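PDB 3E02: uncharacterized protein DUF849 from Burkholderia xenovorans LB400, which probably cleaves beta-keto acids such as 3-keto-5-aminohexanoate as a zinc-dependent TIM-barrel enzyme. Local coordinates for residues 154-157 with 158-162; 131-134 with 135-138; 53-56 with 57-60. All coordinates share one frame; numbering follows the deposited sequence.

Contact 1. Residues 154-157 with 158-162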
loop_
_atom_site.group_PDB
_atom_site.type_symbol
_atom_site.label_atom_id
_atom_site.label_comp_id
_atom_site.label_asym_id
_atom_site.label_seq_id
_atom_site.Cartn_x
_atom_site.Cartn_y
_atom_site.Cartn_z
ATOM N N GLN A 154 -13.546 5.714 28.715
ATOM C CA GLN A 154 -12.605 6.785 29.102
ATOM C C GLN A 154 -12.541 7.878 28.037
ATOM O O GLN A 154 -12.586 9.067 28.360
ATOM C CB GLN A 154 -11.213 6.222 29.402
ATOM C CG GLN A 154 -11.161 5.433 30.705
ATOM C CD GLN A 154 -9.791 4.855 30.990
ATOM O OE1 GLN A 154 -9.127 4.297 30.110
ATOM N NE2 GLN A 154 -9.357 4.976 32.237
ATOM N N ILE A 155 -12.454 7.472 26.769
ATOM C CA ILE A 155 -12.416 8.425 25.647
ATOM C C ILE A 155 -13.701 9.253 25.615
ATOM O O ILE A 155 -13.644 10.480 25.519
ATOM C CB ILE A 155 -12.175 7.732 24.290
ATOM C CG1 ILE A 155 -10.785 7.061 24.268
ATOM C CG2 ILE A 155 -12.281 8.768 23.159
ATOM C CD1 ILE A 155 -10.607 6.001 23.162
ATOM N N GLU A 156 -14.847 8.581 25.727
ATOM C CA GLU A 156 -16.142 9.266 25.736
ATOM C C GLU A 156 -16.251 10.298 26.872
ATOM O O GLU A 156 -16.762 11.389 26.635
ATOM C CB GLU A 156 -17.284 8.262 25.818
ATOM C CG GLU A 156 -18.668 8.912 25.687
ATOM C CD GLU A 156 -19.793 7.930 25.449
ATOM O OE1 GLU A 156 -19.532 6.780 25.033
ATOM O OE2 GLU A 156 -20.955 8.332 25.650
ATOM N N ARG A 157 -15.758 9.945 28.067
ATOM C CA ARG A 157 -15.754 10.841 29.250
ATOM C C ARG A 157 -14.919 12.092 28.958
ATOM O O ARG A 157 -15.382 13.221 29.158
ATOM C CB ARG A 157 -15.193 10.111 30.486
ATOM C CG ARG A 157 -15.161 10.931 31.800
ATOM C CD ARG A 157 -14.331 10.262 32.899
ATOM N NE ARG A 157 -14.105 11.210 33.995
ATOM C CZ ARG A 157 -13.157 11.126 34.935
ATOM N NH1 ARG A 157 -12.309 10.095 35.004
ATOM N NH2 ARG A 157 -13.083 12.103 35.842
ATOM N N GLY A 158 -13.699 11.876 28.472
ATOM C CA GLY A 158 -12.794 12.967 28.104
ATOM C C GLY A 158 -13.391 13.866 27.046
ATOM O O GLY A 158 -13.357 15.078 27.185
HETATM N N MSE A 159 -13.958 13.268 25.998
HETATM C CA MSE A 159 -14.613 14.042 24.933
HETATM C C MSE A 159 -15.783 14.872 25.453
HETATM O O MSE A 159 -15.933 16.040 25.073
HETATM C CB MSE A 159 -15.090 13.131 23.802
HETATM C CG MSE A 159 -13.969 12.527 22.976
HETATM SE SE MSE A 159 -14.765 11.296 21.707
HETATM C CE MSE A 159 -13.184 10.927 20.726
ATOM N N THR A 160 -16.587 14.281 26.336
ATOM C CA THR A 160 -17.767 14.962 26.897
ATOM C C THR A 160 -17.382 16.109 27.840
ATOM O O THR A 160 -17.830 17.240 27.645
ATOM C CB THR A 160 -18.700 13.964 27.636
ATOM O OG1 THR A 160 -19.047 12.898 26.748
ATOM C CG2 THR A 160 -19.982 14.645 28.109
ATOM N N GLU A 161 -16.539 15.814 28.829
ATOM C CA GLU A 161 -16.135 16.798 29.838
ATOM C C GLU A 161 -15.341 17.960 29.260
ATOM O O GLU A 161 -15.649 19.118 29.546
ATOM C CB GLU A 161 -15.324 16.147 30.957
ATOM C CG GLU A 161 -16.120 15.150 31.772
ATOM C CD GLU A 161 -15.338 14.526 32.913
ATOM O OE1 GLU A 161 -14.167 14.889 33.135
ATOM O OE2 GLU A 161 -15.921 13.666 33.602
ATOM N N LEU A 162 -14.329 17.650 28.446
ATOM C CA LEU A 162 -13.495 18.687 27.834
ATOM C C LEU A 162 -14.179 19.351 26.640
ATOM O O LEU A 162 -13.969 20.536 26.410
ATOM C CB LEU A 162 -12.106 18.148 27.486
ATOM C CG LEU A 162 -11.323 17.569 28.673
ATOM C CD1 LEU A 162 -9.956 17.065 28.183
ATOM C CD2 LEU A 162 -11.143 18.571 29.812
#
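R157 and E161 meet one turn apart on helix 152-163, one of the helices that surround the parallel barrel of this TIM-barrel enzyme, and form an i to i+4 salt bridge. R157 NE gives its hydrogen to E161 OE2 at 3.1 Å. The carboxylate lies at the guanidinium edge, with OE2 close to the plane of that group, whereas the arginine comes to OE2 from above the carboxylate; the two planes stand 77° apart. R157 reaches this position with CG anti to the backbone N (chi1 -179°) and an extended chain as far as NE, which lays CG against the carboxylate too. Each partner has a second ion pair: E161 OE1 with R103 of helix 95-105, R157 NH2 with D96 of the same helix. This network should favour the ionised forms of the two carboxylates.

On the buried side, I155 and selenomethionine M159 run alongside each other in the same direction. The methyl CG2 of I155 presses on M159 CE at 3.4 Å, a tight carbon pair, and also lies near SE. F185 of helix 176-187 touches both side chains, and F171 of strand 168-173 touches M159, so this side joins the helix to its neighbour and to the barrel wall.

Successive i to i+4 backbone bonds run along the segment, among them M159 N to I155 O at 2.8 Å. E156, whose CB is directed away from the following residues, pairs through OE1 with R188. Its carbonyl takes two donors from one residue: T160 N at 2.9 Å, and, from the opposite face of the carbonyl plane, the hydroxyl OG1 of T160, which donates to E156 O at 2.7 Å.

Contact 2. Residues 131-134 with 135-138. With EDO (1,2-ethanediol), chain E.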
loop_
_atom_site.group_PDB
_atom_site.type_symbol
_atom_site.label_atom_id
_atom_site.label_comp_id
_atom_site.label_asym_id
_atom_site.label_seq_id
_atom_site.Cartn_x
_atom_site.Cartn_y
_atom_site.Cartn_z
ATOM N N PHE A 131 21.757 6.671 37.216
ATOM C CA PHE A 131 20.634 7.600 37.122
ATOM C C PHE A 131 20.729 8.664 38.191
ATOM O O PHE A 131 21.115 8.370 39.328
ATOM C CB PHE A 131 19.305 6.850 37.215
ATOM C CG PHE A 131 18.927 6.160 35.946
ATOM C CD1 PHE A 131 19.360 4.859 35.671
ATOM C CD2 PHE A 131 18.160 6.822 35.001
ATOM C CE1 PHE A 131 18.999 4.243 34.458
ATOM C CE2 PHE A 131 17.804 6.211 33.804
ATOM C CZ PHE A 131 18.232 4.923 33.539
ATOM N N LYS A 132 20.357 9.892 37.823
ATOM C CA LYS A 132 20.432 11.042 38.725
ATOM C C LYS A 132 19.452 10.953 39.899
ATOM O O LYS A 132 19.819 11.292 41.025
ATOM C CB LYS A 132 20.215 12.353 37.941
ATOM C CG LYS A 132 20.480 13.631 38.738
ATOM C CD LYS A 132 20.374 14.855 37.861
ATOM C CE LYS A 132 20.608 16.124 38.665
ATOM N NZ LYS A 132 20.486 17.294 37.752
ATOM N N PHE A 133 18.229 10.509 39.619
ATOM C CA PHE A 133 17.153 10.418 40.620
ATOM C C PHE A 133 16.624 8.989 40.748
ATOM O O PHE A 133 16.573 8.245 39.755
ATOM C CB PHE A 133 16.007 11.367 40.262
ATOM C CG PHE A 133 16.428 12.805 40.119
ATOM C CD1 PHE A 133 16.733 13.567 41.249
ATOM C CD2 PHE A 133 16.506 13.406 38.858
ATOM C CE1 PHE A 133 17.121 14.905 41.128
ATOM C CE2 PHE A 133 16.882 14.758 38.726
ATOM C CZ PHE A 133 17.198 15.500 39.859
ATOM N N ASP A 134 16.198 8.647 41.969
ATOM C CA ASP A 134 15.708 7.312 42.328
ATOM C C ASP A 134 14.500 6.849 41.548
ATOM O O ASP A 134 14.353 5.658 41.354
ATOM C CB ASP A 134 15.305 7.233 43.815
ATOM C CG ASP A 134 16.467 7.310 44.752
ATOM O OD1 ASP A 134 17.637 7.208 44.305
ATOM O OD2 ASP A 134 16.191 7.466 45.961
ATOM N N TRP A 135 13.631 7.778 41.161
ATOM C CA TRP A 135 12.401 7.434 40.420
ATOM C C TRP A 135 12.577 6.985 38.976
ATOM O O TRP A 135 11.695 6.307 38.441
ATOM C CB TRP A 135 11.403 8.612 40.431
ATOM C CG TRP A 135 11.819 9.790 39.611
ATOM C CD1 TRP A 135 12.528 10.857 40.037
ATOM C CD2 TRP A 135 11.549 10.013 38.221
ATOM N NE1 TRP A 135 12.725 11.733 39.019
ATOM C CE2 TRP A 135 12.134 11.248 37.884
ATOM C CE3 TRP A 135 10.853 9.294 37.231
ATOM C CZ2 TRP A 135 12.060 11.783 36.598
ATOM C CZ3 TRP A 135 10.770 9.820 35.959
ATOM C CH2 TRP A 135 11.368 11.060 35.649
ATOM N N GLU A 136 13.706 7.326 38.354
ATOM C CA GLU A 136 13.882 7.136 36.908
ATOM C C GLU A 136 13.960 5.694 36.454
ATOM O O GLU A 136 13.187 5.289 35.580
ATOM C CB GLU A 136 15.092 7.922 36.382
ATOM C CG GLU A 136 15.038 9.411 36.633
ATOM C CD GLU A 136 16.285 10.091 36.124
ATOM O OE1 GLU A 136 16.407 10.271 34.909
ATOM O OE2 GLU A 136 17.155 10.417 36.942
ATOM N N ARG A 137 14.849 4.901 37.050
ATOM C CA ARG A 137 14.967 3.499 36.627
ATOM C C ARG A 137 13.665 2.685 36.860
ATOM O O ARG A 137 13.236 1.989 35.939
ATOM C CB ARG A 137 16.193 2.799 37.212
ATOM C CG ARG A 137 16.551 1.532 36.445
ATOM C CD ARG A 137 17.621 0.673 37.123
ATOM N NE ARG A 137 18.998 1.164 37.009
ATOM C CZ ARG A 137 19.728 1.171 35.882
ATOM N NH1 ARG A 137 19.236 0.744 34.716
ATOM N NH2 ARG A 137 20.983 1.636 35.916
ATOM N N PRO A 138 13.051 2.765 38.059
ATOM C CA PRO A 138 11.776 2.059 38.296
ATOM C C PRO A 138 10.642 2.489 37.351
ATOM O O PRO A 138 9.859 1.646 36.928
ATOM C CB PRO A 138 11.443 2.405 39.750
ATOM C CG PRO A 138 12.705 2.794 40.352
ATOM C CD PRO A 138 13.515 3.428 39.296
HETATM C C1 EDO E . 21.646 4.401 40.049
HETATM O O1 EDO E . 22.589 5.373 39.631
HETATM C C2 EDO E . 21.334 3.489 38.876
HETATM O O2 EDO E . 20.040 2.921 39.075
HETATM O O HOH W 1 16.734 5.631 39.056
#
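A turn leading into helix 136-142 is held by E136, whose carboxylate reaches back to the preceding loop and accepts from the backbone of F133. F133 N donates to E136 OE2 at 2.9 Å, nearly along the C-O axis of the acceptor. In return E136 N gives a weak bond to F133 O at 3.3 Å, so backbone and side chain of one residue both grip F133. The extended glutamate also has two threonine hydroxyl partners, T20 at OE1 and T22 at OE2.

F131 also packs on E136. Its CD2 rests on E136 CB at 3.5 Å, with OE1 near the plane of the ring at its edge and the carboxylate turned 85° from it. R137 meets the same ring differently: CB lies over one face, toward the rim, while the guanidinium stands almost perpendicular, with F131 CE1 over the centre of its face, 3.5 Å from CZ. The bend at chi3 (-76°) brings the group back to the phenyl ring. A 1,2-ethanediol, probably from the crystallisation liquor, bridges the pair: F131 N donates to its O1 and R137 NE to its O2, each at 2.9 Å.

F133 and W135 lie side by side with planes only 16° apart, but slid so far that the rings barely overlap; F133 CB touches W135 CD1 at 3.5 Å instead. E136 CG sits over the centre of the indole. A water ties the turn further, donating to F133 O at 2.7 Å and accepting from R137 N.

The turn joins the end of the long loop after strand 117-118 to helix 136-142: F131 touches T22, and W135 and E136 pack on P21, while W135 NE1 bonds to N58 O in the loop between strands 48-54 and 61-62.

Contact 3. Residues 53-56 with 57-60. With EDO (1,2-ethanediol), chain I.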
loop_
_atom_site.group_PDB
_atom_site.type_symbol
_atom_site.label_atom_id
_atom_site.label_comp_id
_atom_site.label_asym_id
_atom_site.label_seq_id
_atom_site.Cartn_x
_atom_site.Cartn_y
_atom_site.Cartn_z
ATOM N N ALA A 53 3.780 18.880 32.579
ATOM C CA ALA A 53 4.442 19.445 33.754
ATOM C C ALA A 53 5.307 18.360 34.371
ATOM O O ALA A 53 5.046 17.155 34.197
ATOM C CB ALA A 53 3.409 19.940 34.797
ATOM N N ARG A 54 6.308 18.809 35.123
ATOM C CA ARG A 54 7.218 17.947 35.848
ATOM C C ARG A 54 7.480 18.528 37.230
ATOM O O ARG A 54 7.442 19.753 37.416
ATOM C CB ARG A 54 8.554 17.837 35.107
ATOM C CG ARG A 54 8.499 17.085 33.802
ATOM C CD ARG A 54 9.856 17.062 33.121
ATOM N NE ARG A 54 9.795 16.313 31.862
ATOM C CZ ARG A 54 9.942 14.996 31.737
ATOM N NH1 ARG A 54 10.108 14.209 32.780
ATOM N NH2 ARG A 54 9.877 14.446 30.527
ATOM N N ASP A 55 7.774 17.641 38.176
ATOM C CA ASP A 55 8.183 18.035 39.522
ATOM C C ASP A 55 9.418 18.931 39.325
ATOM O O ASP A 55 10.396 18.475 38.702
ATOM C CB ASP A 55 8.529 16.790 40.340
ATOM C CG ASP A 55 8.984 17.112 41.746
ATOM O OD1 ASP A 55 10.009 17.800 41.923
ATOM O OD2 ASP A 55 8.334 16.625 42.683
ATOM N N PRO A 56 9.368 20.197 39.806
ATOM C CA PRO A 56 10.503 21.129 39.598
ATOM C C PRO A 56 11.870 20.721 40.176
ATOM O O PRO A 56 12.886 21.193 39.679
ATOM C CB PRO A 56 10.024 22.427 40.267
ATOM C CG PRO A 56 8.570 22.292 40.401
ATOM C CD PRO A 56 8.279 20.854 40.561
ATOM N N LEU A 57 11.886 19.854 41.187
ATOM C CA LEU A 57 13.128 19.421 41.833
ATOM C C LEU A 57 13.763 18.194 41.202
ATOM O O LEU A 57 14.977 18.142 41.086
ATOM C CB LEU A 57 12.892 19.168 43.313
ATOM C CG LEU A 57 12.498 20.405 44.132
ATOM C CD1 LEU A 57 12.272 19.998 45.558
ATOM C CD2 LEU A 57 13.540 21.514 44.070
ATOM N N ASN A 58 12.962 17.216 40.794
ATOM C CA ASN A 58 13.509 15.965 40.245
ATOM C C ASN A 58 13.014 15.557 38.860
ATOM O O ASN A 58 13.384 14.496 38.383
ATOM C CB ASN A 58 13.332 14.820 41.278
ATOM C CG ASN A 58 11.873 14.413 41.495
ATOM O OD1 ASN A 58 10.994 14.690 40.685
ATOM N ND2 ASN A 58 11.624 13.733 42.596
ATOM N N GLY A 59 12.183 16.379 38.224
ATOM C CA GLY A 59 11.670 16.080 36.896
ATOM C C GLY A 59 10.621 14.986 36.747
ATOM O O GLY A 59 10.243 14.682 35.611
ATOM N N ARG A 60 10.136 14.405 37.851
ATOM C CA ARG A 60 9.116 13.346 37.807
ATOM C C ARG A 60 7.842 13.903 37.153
ATOM O O ARG A 60 7.410 14.995 37.518
ATOM C CB ARG A 60 8.790 12.843 39.225
ATOM C CG ARG A 60 7.878 11.609 39.276
ATOM C CD ARG A 60 7.312 11.320 40.669
ATOM N NE ARG A 60 8.186 10.546 41.556
ATOM C CZ ARG A 60 8.909 10.996 42.594
ATOM N NH1 ARG A 60 8.939 12.288 42.964
ATOM N NH2 ARG A 60 9.628 10.114 43.294
HETATM C C1 EDO I . 15.969 20.750 38.889
HETATM O O1 EDO I . 15.130 21.589 38.087
HETATM C C2 EDO I . 16.296 19.490 38.107
HETATM O O2 EDO I . 16.967 19.868 36.895
HETATM O O HOH W 2 6.566 14.670 42.270
#
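D55 OD1 takes two backbone hydrogens from the turn that follows it. L57 N donates at 2.9 Å, nearly along the C-O axis of D55 OD1, while N58 N approaches the same oxygen from above the carboxylate plane at 3.2 Å. With CG anti to the backbone N (chi1 179°), the aspartate brings its carboxylate within reach of both amides.

Backbone bonds close the loop around this centre. G59 N donates to D55 O at 2.8 Å, and D55 N donates almost straight to R60 O at 2.8 Å (173° at the hydrogen). G59 has a positive phi, which suits glycine at the bend. N58 OD1 accepts from R60 N at 3.0 Å, an Asx turn; its amide plane is inclined 36° to the D55 carboxylate.

Together these bonds make the tight connection of a beta hairpin: strand 48-54, a barrel strand that carries the zinc ligands H50 and H52, turns back into the short antiparallel strand 61-62, with A53 bonded to S62 through the backbone.

Among the charged groups, R54 runs extended from CG to NE beside G59, and its NH1 donates to G59 O at 2.9 Å in the guanidinium plane and close to the C=O axis. T15 takes NE and the carbonyl of H19 takes NH2, so three partners fix the rotation of this buried group; the side chain of R54 is about 9 Å from the zinc ion. A water donates to D55 OD2 at 2.7 Å.

From the N terminus, contact 3 comes first and closes the hairpin loop between strands 48-54 and 61-62. Contact 2 follows well downstream, where the loop after strand 117-118 enters helix 136-142, and contact 1 lies on helix 152-163. The three are in series, and none nests in or crosses another. Contacts 2 and 3 touch, centres about 12 Å apart: W135 CZ2 packs on the backbone of G59 and R60, and F133 CD2 packs on N58 O, so two loops distant in sequence are tied together. Contact 1 stands apart, its nearest atoms about 15 Å from contact 3 and about 20 Å from contact 2, and joins an outer helix to the barrel.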